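Long-range contacts in P450 epoxidase (Sorangium cellulosum, PDB 1Q5D), which is a haem-binding member of the cytochrome P450 family, a largely helical fold with a small beta sheet to one side of the haem: residues A[64-69]-A[311-316]; A[69-74]-A[94-99]; A[306-311]-A[323-328]. All blocks are in the same frame, centred on the assembly; numbering follows the deposited sequence.

Contact 1 (A[64-69]-A[311-316]); sequences DERFAV and QDLEYC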
loop_
_atom_site.group_PDB
_atom_site.type_symbol
_atom_site.label_atom_id
_atom_site.label_comp_id
_atom_site.label_asym_id
_atom_site.label_seq_id
_atom_site.Cartn_x
_atom_site.Cartn_y
_atom_site.Cartn_z
ATOM N N ASP A 64 7.928 -19.235 -1.077
ATOM C CA ASP A 64 8.281 -20.402 -0.272
ATOM C C ASP A 64 7.079 -20.859 0.550
ATOM O O ASP A 64 6.708 -20.213 1.527
ATOM C CB ASP A 64 9.448 -20.055 0.650
ATOM C CG ASP A 64 10.065 -21.279 1.306
ATOM O OD1 ASP A 64 11.299 -21.274 1.498
ATOM O OD2 ASP A 64 9.404 -22.279 1.673
ATOM N N GLU A 65 6.472 -21.978 0.159
ATOM C CA GLU A 65 5.229 -22.422 0.789
ATOM C C GLU A 65 5.400 -22.807 2.258
ATOM O O GLU A 65 4.415 -22.990 2.972
ATOM C CB GLU A 65 4.590 -23.571 0.004
ATOM C CG GLU A 65 3.575 -23.111 -1.031
ATOM C CD GLU A 65 4.193 -22.932 -2.405
ATOM O OE1 GLU A 65 3.451 -22.966 -3.412
ATOM O OE2 GLU A 65 5.429 -22.764 -2.481
ATOM N N ARG A 66 6.646 -22.913 2.704
ATOM C CA ARG A 66 6.934 -23.110 4.122
ATOM C C ARG A 66 6.514 -21.883 4.945
ATOM O O ARG A 66 6.304 -21.976 6.154
ATOM C CB ARG A 66 8.425 -23.400 4.333
ATOM C CG ARG A 66 8.894 -24.763 3.823
ATOM C CD ARG A 66 10.400 -24.983 3.915
ATOM N NE ARG A 66 11.176 -23.923 3.272
ATOM C CZ ARG A 66 12.499 -23.824 3.336
ATOM N NH1 ARG A 66 13.199 -24.723 4.014
ATOM N NH2 ARG A 66 13.130 -22.827 2.729
ATOM N N PHE A 67 6.392 -20.733 4.282
ATOM C CA PHE A 67 6.031 -19.493 4.964
ATOM C C PHE A 67 4.602 -19.077 4.646
ATOM O O PHE A 67 4.279 -18.784 3.496
ATOM C CB PHE A 67 7.014 -18.387 4.593
ATOM C CG PHE A 67 8.423 -18.636 5.078
ATOM C CD1 PHE A 67 9.336 -19.318 4.287
ATOM C CD2 PHE A 67 8.830 -18.191 6.328
ATOM C CE1 PHE A 67 10.632 -19.548 4.734
ATOM C CE2 PHE A 67 10.119 -18.414 6.779
ATOM C CZ PHE A 67 11.024 -19.094 5.979
ATOM N N ALA A 68 3.749 -19.044 5.666
ATOM C CA ALA A 68 2.330 -18.734 5.477
ATOM C C ALA A 68 2.019 -17.246 5.637
ATOM O O ALA A 68 2.782 -16.509 6.262
ATOM C CB ALA A 68 1.485 -19.542 6.444
ATOM N N VAL A 69 0.892 -16.830 5.058
ATOM C CA VAL A 69 0.364 -15.472 5.197
ATOM C C VAL A 69 -0.628 -15.361 6.359
ATOM O O VAL A 69 -0.627 -14.372 7.087
ATOM C CB VAL A 69 -0.330 -15.015 3.892
ATOM C CG1 VAL A 69 -1.094 -13.733 4.112
ATOM C CG2 VAL A 69 0.689 -14.848 2.770
ATOM N N GLN A 311 6.488 -24.482 10.143
ATOM C CA GLN A 311 7.234 -25.604 10.699
ATOM C C GLN A 311 8.615 -25.105 11.106
ATOM O O GLN A 311 9.041 -24.034 10.676
ATOM C CB GLN A 311 7.389 -26.698 9.642
ATOM C CG GLN A 311 8.396 -26.323 8.565
ATOM C CD GLN A 311 8.472 -27.322 7.434
ATOM O OE1 GLN A 311 7.464 -27.923 7.060
ATOM N NE2 GLN A 311 9.668 -27.495 6.876
ATOM N N ASP A 312 9.318 -25.875 11.932
ATOM C CA ASP A 312 10.711 -25.564 12.251
ATOM C C ASP A 312 11.557 -25.632 10.986
ATOM O O ASP A 312 11.346 -26.507 10.144
ATOM C CB ASP A 312 11.266 -26.558 13.268
ATOM C CG ASP A 312 10.698 -26.363 14.655
ATOM O OD1 ASP A 312 11.044 -27.174 15.539
ATOM O OD2 ASP A 312 9.909 -25.443 14.971
ATOM N N LEU A 313 12.505 -24.710 10.844
ATOM C CA LEU A 313 13.424 -24.732 9.706
ATOM C C LEU A 313 14.646 -23.866 9.963
ATOM O O LEU A 313 14.622 -23.000 10.833
ATOM C CB LEU A 313 12.726 -24.294 8.410
ATOM C CG LEU A 313 12.193 -22.862 8.285
ATOM C CD1 LEU A 313 11.887 -22.538 6.824
ATOM C CD2 LEU A 313 10.947 -22.665 9.129
ATOM N N GLU A 314 15.716 -24.127 9.214
ATOM C CA GLU A 314 16.918 -23.299 9.246
ATOM C C GLU A 314 16.925 -22.405 8.015
ATOM O O GLU A 314 16.670 -22.870 6.902
ATOM C CB GLU A 314 18.185 -24.167 9.274
ATOM C CG GLU A 314 18.922 -24.158 10.611
ATOM C CD GLU A 314 18.184 -24.939 11.688
ATOM O OE1 GLU A 314 18.468 -24.732 12.883
ATOM O OE2 GLU A 314 17.316 -25.764 11.342
ATOM N N TYR A 315 17.216 -21.122 8.210
ATOM C CA TYR A 315 17.164 -20.158 7.113
ATOM C C TYR A 315 18.212 -19.062 7.290
ATOM O O TYR A 315 18.174 -18.302 8.265
ATOM C CB TYR A 315 15.752 -19.553 7.000
ATOM C CG TYR A 315 15.365 -19.120 5.601
ATOM C CD1 TYR A 315 14.632 -19.961 4.767
ATOM C CD2 TYR A 315 15.740 -17.874 5.104
ATOM C CE1 TYR A 315 14.288 -19.571 3.475
ATOM C CE2 TYR A 315 15.397 -17.473 3.820
ATOM C CZ TYR A 315 14.669 -18.323 3.013
ATOM O OH TYR A 315 14.324 -17.934 1.736
ATOM N N CYS A 316 19.143 -18.986 6.342
ATOM C CA CYS A 316 20.189 -17.965 6.359
ATOM C C CYS A 316 21.030 -18.037 7.642
ATOM O O CYS A 316 21.589 -17.037 8.087
ATOM C CB CYS A 316 19.584 -16.565 6.194
ATOM S SG CYS A 316 18.850 -16.217 4.567
HETATM O O HOH W 1 13.121 -19.444 0.142
#
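Leu313 holds its CG between its own backbone N and carbonyl carbon (chi1 64°), and Arg66 bends its chain at chi3 (-53°). Together these turns set the Leu313 CD1 methyl over one face of the guanidinium, toward its rim, with CD1 3.8 Å from Arg66 CZ. Asp64 fixes that flat group: Arg66 grips its carboxylate side-on, NH2 to OD1 at 2.7 Å and NE to OD2 at 2.9 Å, both oxygens using their syn lone pairs. Asp64 OD2 takes the backbone N of Arg66 as well, an Asx turn within the type I turn from Asp64 to Phe67. Past the salt bridge, Arg66 NH2 comes to the edge of the Tyr315 ring, 3.5 Å from CE1. Phe67 points its own edge at the face of Tyr315, a T-shaped pair with ring centroids 5.4 Å apart and planes at 87°, while Phe67 CZ rests 3.6 Å from Leu313 CD1. A water donates to Asp64 OD1 and makes a short bond with Tyr315 OH. With Asp64 pairing it, the Arg66 charge is probably largely neutralised within the turn, and strand 313-315 is joined to it mainly by packing of Leu313 and Tyr315 on Arg66 and Phe67.

Contact 2 (A[69-74]-A[94-99]); sequences VSREEW and GLFGLP. With EPB (7,11-dihydroxy-8,8,10,12,16-pentamethyl-3-[1-methyl-2-(2-methyl-thiazol-4-yl)vinyl]-4,17-dioxabicyclo[14.1.0]heptadecane-5,9-dione), chain C.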
loop_
_atom_site.group_PDB
_atom_site.type_symbol
_atom_site.label_atom_id
_atom_site.label_comp_id
_atom_site.label_asym_id
_atom_site.label_seq_id
_atom_site.Cartn_x
_atom_site.Cartn_y
_atom_site.Cartn_z
ATOM N N VAL A 69 0.892 -16.830 5.058
ATOM C CA VAL A 69 0.364 -15.472 5.197
ATOM C C VAL A 69 -0.628 -15.361 6.359
ATOM O O VAL A 69 -0.627 -14.372 7.087
ATOM C CB VAL A 69 -0.330 -15.015 3.892
ATOM C CG1 VAL A 69 -1.094 -13.733 4.112
ATOM C CG2 VAL A 69 0.689 -14.848 2.770
ATOM N N SER A 70 -1.477 -16.373 6.534
ATOM C CA SER A 70 -2.496 -16.335 7.591
ATOM C C SER A 70 -1.907 -16.090 8.978
ATOM O O SER A 70 -1.007 -16.811 9.426
ATOM C CB SER A 70 -3.337 -17.615 7.623
ATOM O OG SER A 70 -3.798 -17.847 8.949
ATOM N N ARG A 71 -2.435 -15.075 9.654
ATOM C CA ARG A 71 -1.942 -14.690 10.959
ATOM C C ARG A 71 -2.262 -15.774 11.986
ATOM O O ARG A 71 -1.707 -15.773 13.087
ATOM C CB ARG A 71 -2.525 -13.336 11.383
ATOM C CG ARG A 71 -1.827 -12.134 10.747
ATOM C CD ARG A 71 -1.979 -12.045 9.234
ATOM N NE ARG A 71 -1.472 -10.785 8.684
ATOM C CZ ARG A 71 -0.666 -10.694 7.637
ATOM N NH1 ARG A 71 -0.247 -11.788 7.016
ATOM N NH2 ARG A 71 -0.265 -9.503 7.210
ATOM N N GLU A 72 -3.135 -16.706 11.612
ATOM C CA GLU A 72 -3.520 -17.801 12.500
ATOM C C GLU A 72 -2.402 -18.845 12.645
ATOM O O GLU A 72 -2.472 -19.729 13.501
ATOM C CB GLU A 72 -4.847 -18.434 12.043
ATOM C CG GLU A 72 -6.039 -17.477 12.135
ATOM C CD GLU A 72 -7.374 -18.110 11.768
ATOM O OE1 GLU A 72 -7.422 -18.927 10.822
ATOM O OE2 GLU A 72 -8.391 -17.782 12.424
ATOM N N GLU A 73 -1.365 -18.726 11.820
ATOM C CA GLU A 73 -0.174 -19.563 11.954
ATOM C C GLU A 73 0.817 -18.964 12.948
ATOM O O GLU A 73 1.792 -19.609 13.334
ATOM C CB GLU A 73 0.501 -19.761 10.599
ATOM C CG GLU A 73 -0.363 -20.484 9.582
ATOM C CD GLU A 73 -0.191 -21.991 9.632
ATOM O OE1 GLU A 73 -0.658 -22.667 8.694
ATOM O OE2 GLU A 73 0.410 -22.504 10.606
ATOM N N TRP A 74 0.563 -17.730 13.362
ATOM C CA TRP A 74 1.423 -17.038 14.323
ATOM C C TRP A 74 1.344 -17.639 15.726
ATOM O O TRP A 74 0.308 -18.148 16.149
ATOM C CB TRP A 74 1.025 -15.568 14.383
ATOM C CG TRP A 74 2.029 -14.650 14.966
ATOM C CD1 TRP A 74 3.382 -14.841 15.062
ATOM C CD2 TRP A 74 1.765 -13.364 15.527
ATOM N NE1 TRP A 74 3.972 -13.747 15.650
ATOM C CE2 TRP A 74 2.999 -12.824 15.946
ATOM C CE3 TRP A 74 0.600 -12.603 15.719
ATOM C CZ2 TRP A 74 3.103 -11.568 16.541
ATOM C CZ3 TRP A 74 0.707 -11.360 16.316
ATOM C CH2 TRP A 74 1.952 -10.858 16.725
ATOM N N GLY A 94 -10.661 -12.594 5.154
ATOM C CA GLY A 94 -9.970 -11.711 4.229
ATOM C C GLY A 94 -8.836 -12.428 3.518
ATOM O O GLY A 94 -8.531 -13.579 3.817
ATOM N N LEU A 95 -8.193 -11.734 2.587
ATOM C CA LEU A 95 -7.179 -12.341 1.742
ATOM C C LEU A 95 -5.931 -12.793 2.512
ATOM O O LEU A 95 -5.253 -13.718 2.085
ATOM C CB LEU A 95 -6.806 -11.392 0.609
ATOM C CG LEU A 95 -7.893 -11.221 -0.456
ATOM C CD1 LEU A 95 -7.508 -10.170 -1.453
ATOM C CD2 LEU A 95 -8.140 -12.554 -1.179
ATOM N N PHE A 96 -5.634 -12.158 3.643
ATOM C CA PHE A 96 -4.481 -12.583 4.449
ATOM C C PHE A 96 -4.804 -13.766 5.371
ATOM O O PHE A 96 -3.894 -14.422 5.897
ATOM C CB PHE A 96 -3.926 -11.426 5.291
ATOM C CG PHE A 96 -3.186 -10.386 4.505
ATOM C CD1 PHE A 96 -2.811 -9.190 5.109
ATOM C CD2 PHE A 96 -2.845 -10.595 3.171
ATOM C CE1 PHE A 96 -2.120 -8.223 4.409
ATOM C CE2 PHE A 96 -2.143 -9.617 2.455
ATOM C CZ PHE A 96 -1.791 -8.434 3.068
ATOM N N GLY A 97 -6.082 -14.064 5.553
ATOM C CA GLY A 97 -6.466 -15.118 6.468
ATOM C C GLY A 97 -6.950 -16.402 5.830
ATOM O O GLY A 97 -6.820 -17.464 6.420
ATOM N N LEU A 98 -7.508 -16.316 4.628
ATOM C CA LEU A 98 -8.060 -17.496 3.959
ATOM C C LEU A 98 -7.008 -18.586 3.705
ATOM O O LEU A 98 -5.860 -18.285 3.384
ATOM C CB LEU A 98 -8.682 -17.087 2.626
ATOM C CG LEU A 98 -9.951 -16.236 2.681
ATOM C CD1 LEU A 98 -10.283 -15.769 1.275
ATOM C CD2 LEU A 98 -11.110 -17.010 3.296
ATOM N N PRO A 99 -7.406 -19.851 3.829
ATOM C CA PRO A 99 -6.527 -20.968 3.467
ATOM C C PRO A 99 -6.187 -20.916 1.966
ATOM O O PRO A 99 -6.969 -20.370 1.189
ATOM C CB PRO A 99 -7.368 -22.207 3.817
ATOM C CG PRO A 99 -8.416 -21.700 4.779
ATOM C CD PRO A 99 -8.722 -20.303 4.317
HETATM O O16 EPB C . -1.821 -0.888 5.182
HETATM C C51 EPB C . 1.748 -1.995 2.141
HETATM O O41 EPB C . -0.304 -2.794 0.604
HETATM C C5 EPB C . 0.610 -2.837 1.691
HETATM C C4 EPB C . -0.988 -2.609 1.849
HETATM C C16 EPB C . -1.523 -1.981 5.492
HETATM O O1 EPB C . -1.855 -3.141 4.809
HETATM C C2 EPB C . -2.733 -3.141 3.537
HETATM C C3 EPB C . -1.843 -3.654 2.336
HETATM C C20 EPB C . -3.880 -4.156 3.935
HETATM C C21 EPB C . -4.812 -3.559 4.978
HETATM C C22 EPB C . -4.006 -5.398 3.383
HETATM C C23 EPB C . -4.942 -6.497 3.621
HETATM N N26 EPB C . -5.414 -6.709 4.905
HETATM C C25 EPB C . -6.250 -7.778 4.950
HETATM C C27 EPB C . -6.875 -8.147 6.239
HETATM C C24 EPB C . -5.374 -7.400 2.725
HETATM S S1 EPB C . -6.426 -8.530 3.467
HETATM C C15 EPB C . -0.683 -2.235 6.770
HETATM C C14 EPB C . -1.166 -3.450 7.683
HETATM O O14 EPB C . -2.538 -3.169 7.897
HETATM C C13 EPB C . -0.298 -3.735 9.031
HETATM C C29 EPB C . -0.413 -2.480 9.965
HETATM C C30 EPB C . -0.926 -4.883 9.818
HETATM C C12 EPB C . 1.282 -3.972 8.702
HETATM O O12 EPB C . 2.171 -3.203 9.187
HETATM C C11 EPB C . 1.853 -5.123 7.783
HETATM C C28 EPB C . 2.987 -5.764 8.620
HETATM C C10 EPB C . 1.934 -4.585 6.386
HETATM O O10 EPB C . 3.034 -3.627 6.280
HETATM C C9 EPB C . 2.159 -5.778 5.479
HETATM C C91 EPB C . 0.999 -6.654 5.545
HETATM C C8 EPB C . 2.193 -5.475 4.021
HETATM C C7 EPB C . 1.873 -3.979 3.612
HETATM C C6 EPB C . 0.636 -4.245 2.599
#
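Phe96 overlaps the guanidinium of Arg71, its CD1 sitting over one face of that group, near the rim, 3.3 Å from Arg71 NH2. A bend at chi2 (65°) in the Arg71 chain swings the guanidinium back to this place. The two planes are 29° apart, close to layered but not parallel. In its own plane the guanidinium is pinned by Arg71 NH1, which donates to Val69 O at 2.6 Å, and its edge meets the EPB methyl C91, 3.5 Å from NH2. Phe96 also lays one face of its ring against the thiazole end of EPB: EPB C24 lies over the ring centre, and EPB C23 is 3.4 Å from Phe96 CE1. Val69 adds its CG1 methyl, 3.7 Å from Phe96 CD2.

The backbones are close too, with the CA atoms of Ser70 and Gly97 4.3 Å apart. Here Ser70 CA makes a C-H...O contact of 2.9 Å to Phe96 O. Each loop is braced from within: Ser70 OG accepts from Glu72 N in an ST turn, and Gly94 O receives both Gly97 N and Leu98 N. Both loops belong to the stretch between the B and C helices (55-62 and 100-110), which in P450s commonly lines the pocket above the haem, and Leu95 and Phe96 also touch the haem here. With NH1 bonded to Val69 O and Phe96 over one face, Arg71 meets EPB through a methyl contact at its guanidinium edge, consistent with a charged residue that shapes the pocket here by packing.

Contact 3 (A[306-311]-A[323-328]); sequences VRFARQ and GEMVFL. With HEM (protoporphyrin IX containing Fe), chain B.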
loop_
_atom_site.group_PDB
_atom_site.type_symbol
_atom_site.label_atom_id
_atom_site.label_comp_id
_atom_site.label_asym_id
_atom_site.label_seq_id
_atom_site.Cartn_x
_atom_site.Cartn_y
_atom_site.Cartn_z
ATOM N N VAL A 306 4.901 -9.365 6.175
ATOM C CA VAL A 306 5.181 -10.485 7.072
ATOM C C VAL A 306 4.772 -11.840 6.515
ATOM O O VAL A 306 3.858 -11.949 5.683
ATOM C CB VAL A 306 4.490 -10.317 8.451
ATOM C CG1 VAL A 306 5.058 -9.124 9.171
ATOM C CG2 VAL A 306 2.993 -10.166 8.288
ATOM N N ARG A 307 5.470 -12.863 7.004
ATOM C CA ARG A 307 5.121 -14.259 6.773
ATOM C C ARG A 307 5.309 -14.997 8.089
ATOM O O ARG A 307 5.952 -14.480 9.002
ATOM C CB ARG A 307 6.017 -14.878 5.696
ATOM C CG ARG A 307 5.782 -14.310 4.300
ATOM C CD ARG A 307 4.379 -14.576 3.804
ATOM N NE ARG A 307 4.185 -14.259 2.398
ATOM C CZ ARG A 307 3.675 -13.121 1.962
ATOM N NH1 ARG A 307 3.353 -12.152 2.829
ATOM N NH2 ARG A 307 3.513 -12.935 0.656
ATOM N N PHE A 308 4.763 -16.209 8.179
ATOM C CA PHE A 308 4.876 -17.014 9.390
ATOM C C PHE A 308 5.348 -18.431 9.077
ATOM O O PHE A 308 4.884 -19.051 8.123
ATOM C CB PHE A 308 3.541 -17.036 10.141
ATOM C CG PHE A 308 2.964 -15.672 10.383
ATOM C CD1 PHE A 308 2.124 -15.085 9.444
ATOM C CD2 PHE A 308 3.265 -14.969 11.538
ATOM C CE1 PHE A 308 1.602 -13.818 9.652
ATOM C CE2 PHE A 308 2.728 -13.699 11.760
ATOM C CZ PHE A 308 1.895 -13.129 10.811
ATOM N N ALA A 309 6.290 -18.927 9.873
ATOM C CA ALA A 309 6.853 -20.266 9.679
ATOM C C ALA A 309 5.834 -21.350 10.010
ATOM O O ALA A 309 5.322 -21.402 11.121
ATOM C CB ALA A 309 8.109 -20.441 10.536
ATOM N N ARG A 310 5.560 -22.221 9.043
ATOM C CA ARG A 310 4.583 -23.292 9.217
ATOM C C ARG A 310 5.178 -24.521 9.909
ATOM O O ARG A 310 4.457 -25.471 10.227
ATOM C CB ARG A 310 3.988 -23.697 7.867
ATOM C CG ARG A 310 3.135 -22.614 7.229
ATOM C CD ARG A 310 2.752 -22.896 5.793
ATOM N NE ARG A 310 1.745 -23.946 5.709
ATOM C CZ ARG A 310 1.723 -24.883 4.774
ATOM N NH1 ARG A 310 2.653 -24.903 3.826
ATOM N NH2 ARG A 310 0.768 -25.802 4.784
ATOM N N GLN A 311 6.488 -24.482 10.143
ATOM C CA GLN A 311 7.234 -25.604 10.699
ATOM C C GLN A 311 8.615 -25.105 11.106
ATOM O O GLN A 311 9.041 -24.034 10.676
ATOM C CB GLN A 311 7.389 -26.698 9.642
ATOM C CG GLN A 311 8.396 -26.323 8.565
ATOM C CD GLN A 311 8.472 -27.322 7.434
ATOM O OE1 GLN A 311 7.464 -27.923 7.060
ATOM N NE2 GLN A 311 9.668 -27.495 6.876
ATOM N N GLY A 323 5.543 -21.203 13.627
ATOM C CA GLY A 323 4.655 -20.155 14.104
ATOM C C GLY A 323 5.321 -18.820 14.396
ATOM O O GLY A 323 4.653 -17.875 14.831
ATOM N N GLU A 324 6.628 -18.736 14.159
ATOM C CA GLU A 324 7.369 -17.496 14.339
ATOM C C GLU A 324 7.194 -16.570 13.133
ATOM O O GLU A 324 7.170 -17.017 11.986
ATOM C CB GLU A 324 8.861 -17.771 14.564
ATOM C CG GLU A 324 9.199 -18.384 15.922
ATOM C CD GLU A 324 10.673 -18.245 16.290
ATOM O OE1 GLU A 324 11.550 -18.613 15.471
ATOM O OE2 GLU A 324 10.961 -17.750 17.402
ATOM N N MET A 325 7.091 -15.278 13.408
ATOM C CA MET A 325 6.885 -14.275 12.376
ATOM C C MET A 325 8.195 -13.903 11.680
ATOM O O MET A 325 9.278 -13.876 12.287
ATOM C CB MET A 325 6.199 -13.023 12.971
ATOM C CG MET A 325 5.829 -11.961 11.931
ATOM S SD MET A 325 4.557 -10.800 12.517
ATOM C CE MET A 325 5.511 -9.850 13.590
ATOM N N VAL A 326 8.098 -13.626 10.388
ATOM C CA VAL A 326 9.246 -13.148 9.647
ATOM C C VAL A 326 8.879 -11.899 8.854
ATOM O O VAL A 326 7.906 -11.911 8.097
ATOM C CB VAL A 326 9.753 -14.232 8.661
ATOM C CG1 VAL A 326 11.050 -13.797 8.039
ATOM C CG2 VAL A 326 9.903 -15.597 9.376
ATOM N N PHE A 327 9.653 -10.833 9.047
ATOM C CA PHE A 327 9.519 -9.599 8.292
ATOM C C PHE A 327 10.458 -9.575 7.092
ATOM O O PHE A 327 11.655 -9.834 7.216
ATOM C CB PHE A 327 9.834 -8.397 9.178
ATOM C CG PHE A 327 8.622 -7.618 9.615
ATOM C CD1 PHE A 327 8.178 -7.686 10.936
ATOM C CD2 PHE A 327 7.949 -6.784 8.724
ATOM C CE1 PHE A 327 7.063 -6.940 11.353
ATOM C CE2 PHE A 327 6.839 -6.041 9.135
ATOM C CZ PHE A 327 6.400 -6.121 10.456
ATOM N N LEU A 328 9.899 -9.267 5.933
ATOM C CA LEU A 328 10.661 -9.084 4.708
ATOM C C LEU A 328 10.979 -7.613 4.642
ATOM O O LEU A 328 10.066 -6.813 4.482
ATOM C CB LEU A 328 9.783 -9.478 3.512
ATOM C CG LEU A 328 9.667 -10.973 3.221
ATOM C CD1 LEU A 328 9.534 -11.830 4.466
ATOM C CD2 LEU A 328 8.547 -11.293 2.235
HETATM C CHA HEM B . -1.395 -6.717 -1.558
HETATM C CHB HEM B . 1.637 -3.025 -2.193
HETATM C CHC HEM B . -1.994 -0.365 -4.029
HETATM C CHD HEM B . -5.102 -3.834 -2.844
HETATM C C1A HEM B . -0.246 -5.978 -1.656
HETATM C C2A HEM B . 1.090 -6.449 -1.379
HETATM C C3A HEM B . 1.929 -5.425 -1.535
HETATM C C4A HEM B . 1.149 -4.274 -1.927
HETATM C CMA HEM B . 3.470 -5.467 -1.344
HETATM C CAA HEM B . 1.458 -7.896 -0.971
HETATM C CBA HEM B . 1.625 -8.002 0.548
HETATM C CGA HEM B . 2.084 -9.406 0.903
HETATM O O1A HEM B . 2.158 -9.741 2.126
HETATM O O2A HEM B . 2.360 -10.208 -0.036
HETATM C C1B HEM B . 0.896 -2.018 -2.739
HETATM C C2B HEM B . 1.449 -0.742 -3.122
HETATM C C3B HEM B . 0.463 -0.005 -3.607
HETATM C C4B HEM B . -0.761 -0.778 -3.564
HETATM C CMB HEM B . 2.922 -0.272 -2.969
HETATM C CAB HEM B . 0.699 1.423 -4.128
HETATM C CBB HEM B . -0.292 2.301 -4.245
HETATM C C1C HEM B . -3.152 -1.074 -3.914
HETATM C C2C HEM B . -4.456 -0.675 -4.397
HETATM C C3C HEM B . -5.309 -1.647 -4.058
HETATM C C4C HEM B . -4.563 -2.684 -3.371
HETATM C CMC HEM B . -4.731 0.649 -5.158
HETATM C CAC HEM B . -6.824 -1.773 -4.298
HETATM C CBC HEM B . -7.451 -0.970 -5.153
HETATM C C1D HEM B . -4.394 -4.891 -2.331
HETATM C C2D HEM B . -5.013 -6.053 -1.763
HETATM C C3D HEM B . -3.871 -6.957 -1.366
HETATM C C4D HEM B . -2.675 -6.240 -1.714
HETATM C CMD HEM B . -6.520 -6.321 -1.619
HETATM C CAD HEM B . -3.966 -8.360 -0.740
HETATM C CBD HEM B . -3.644 -9.334 -1.880
HETATM C CGD HEM B . -3.671 -10.759 -1.387
HETATM O O1D HEM B . -3.307 -10.979 -0.203
HETATM O O2D HEM B . -4.065 -11.678 -2.166
HETATM N NA HEM B . -0.187 -4.642 -1.991
HETATM N NB HEM B . -0.471 -2.034 -3.020
HETATM N NC HEM B . -3.263 -2.290 -3.290
HETATM N ND HEM B . -3.017 -5.025 -2.280
HETATM FE FE HEM B . -1.694 -3.537 -2.796
HETATM O O HOH W 2 -1.900 -2.759 -0.742
#
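Arg307 and Val326 exchange both their backbone bonds: Arg307 N donates to Val326 O at 2.8 Å and Val326 N to Arg307 O at 2.7 Å. Two residues on, Ala309 N reaches Glu324 O at 3.0 Å, nearly straight at 171°. Ala309 O then accepts from Gly323 N, a bond that is short in the model; the backbone angles of Gly323 call for glycine, since a CB would jam against the preceding carbonyl O. Glu324 OE1 is hydrogen-bonded to Lys321 N and Trp50 NE1. Phe308 sits in a non-hydrogen-bonded pair with Met325; its backbone bonds with Ala68, and Met325 and Phe327 bond with Trp50. This antiparallel ladder joins strands 304-309 and 325-329, neighbours inside the five-stranded mixed sheet of the P450 fold, between strand 67-68 and strand 49-52. On the face carrying Arg307 and Val326, the arginine bends at chi2 (-62°) on its way to one haem propionate. Its NH1 binds O1A at 2.8 Å and its NH2 O2A at 3.0 Å, with the carboxylate carbon in the guanidinium plane. NH1 donates also to Val306 O, coming from above that carbonyl plane. The face with Val306, Phe308, Met325 and Phe327 carries apolar side chains: Val306 CG1 makes a CH-pi contact over the centre of the Phe327 ring, 3.4 Å from its centroid, and Met325 SD lies obliquely beside Phe308, 3.5 Å from CE2, in a Met-aromatic contact. His363, Thr305, His103 and Arg107 supply further hydrogen bonds to the haem.

How the contacts relate
From the N terminus, the chain first reaches 64-69, just after helix 55-62, and runs through the shared Val69 into contact 2, whose short loop closes at 94-99. That loop is nested within the far longer one that contact 1 closes when 311-316 comes back to 64-69. Contact 3 opens at 306-311, shares Gln311 with contact 1 and closes at 323-328, so contacts 1 and 3 cross, whereas 2 and 3 follow in series. Strand 67-68 lies beside strand 304-309 in the sheet, and Trp74 packs on Phe308. The five-stranded sheet, the hairpin 313-320 and the B-C loops are thus joined on one side of the fold, with contacts 2 and 3 reaching the haem.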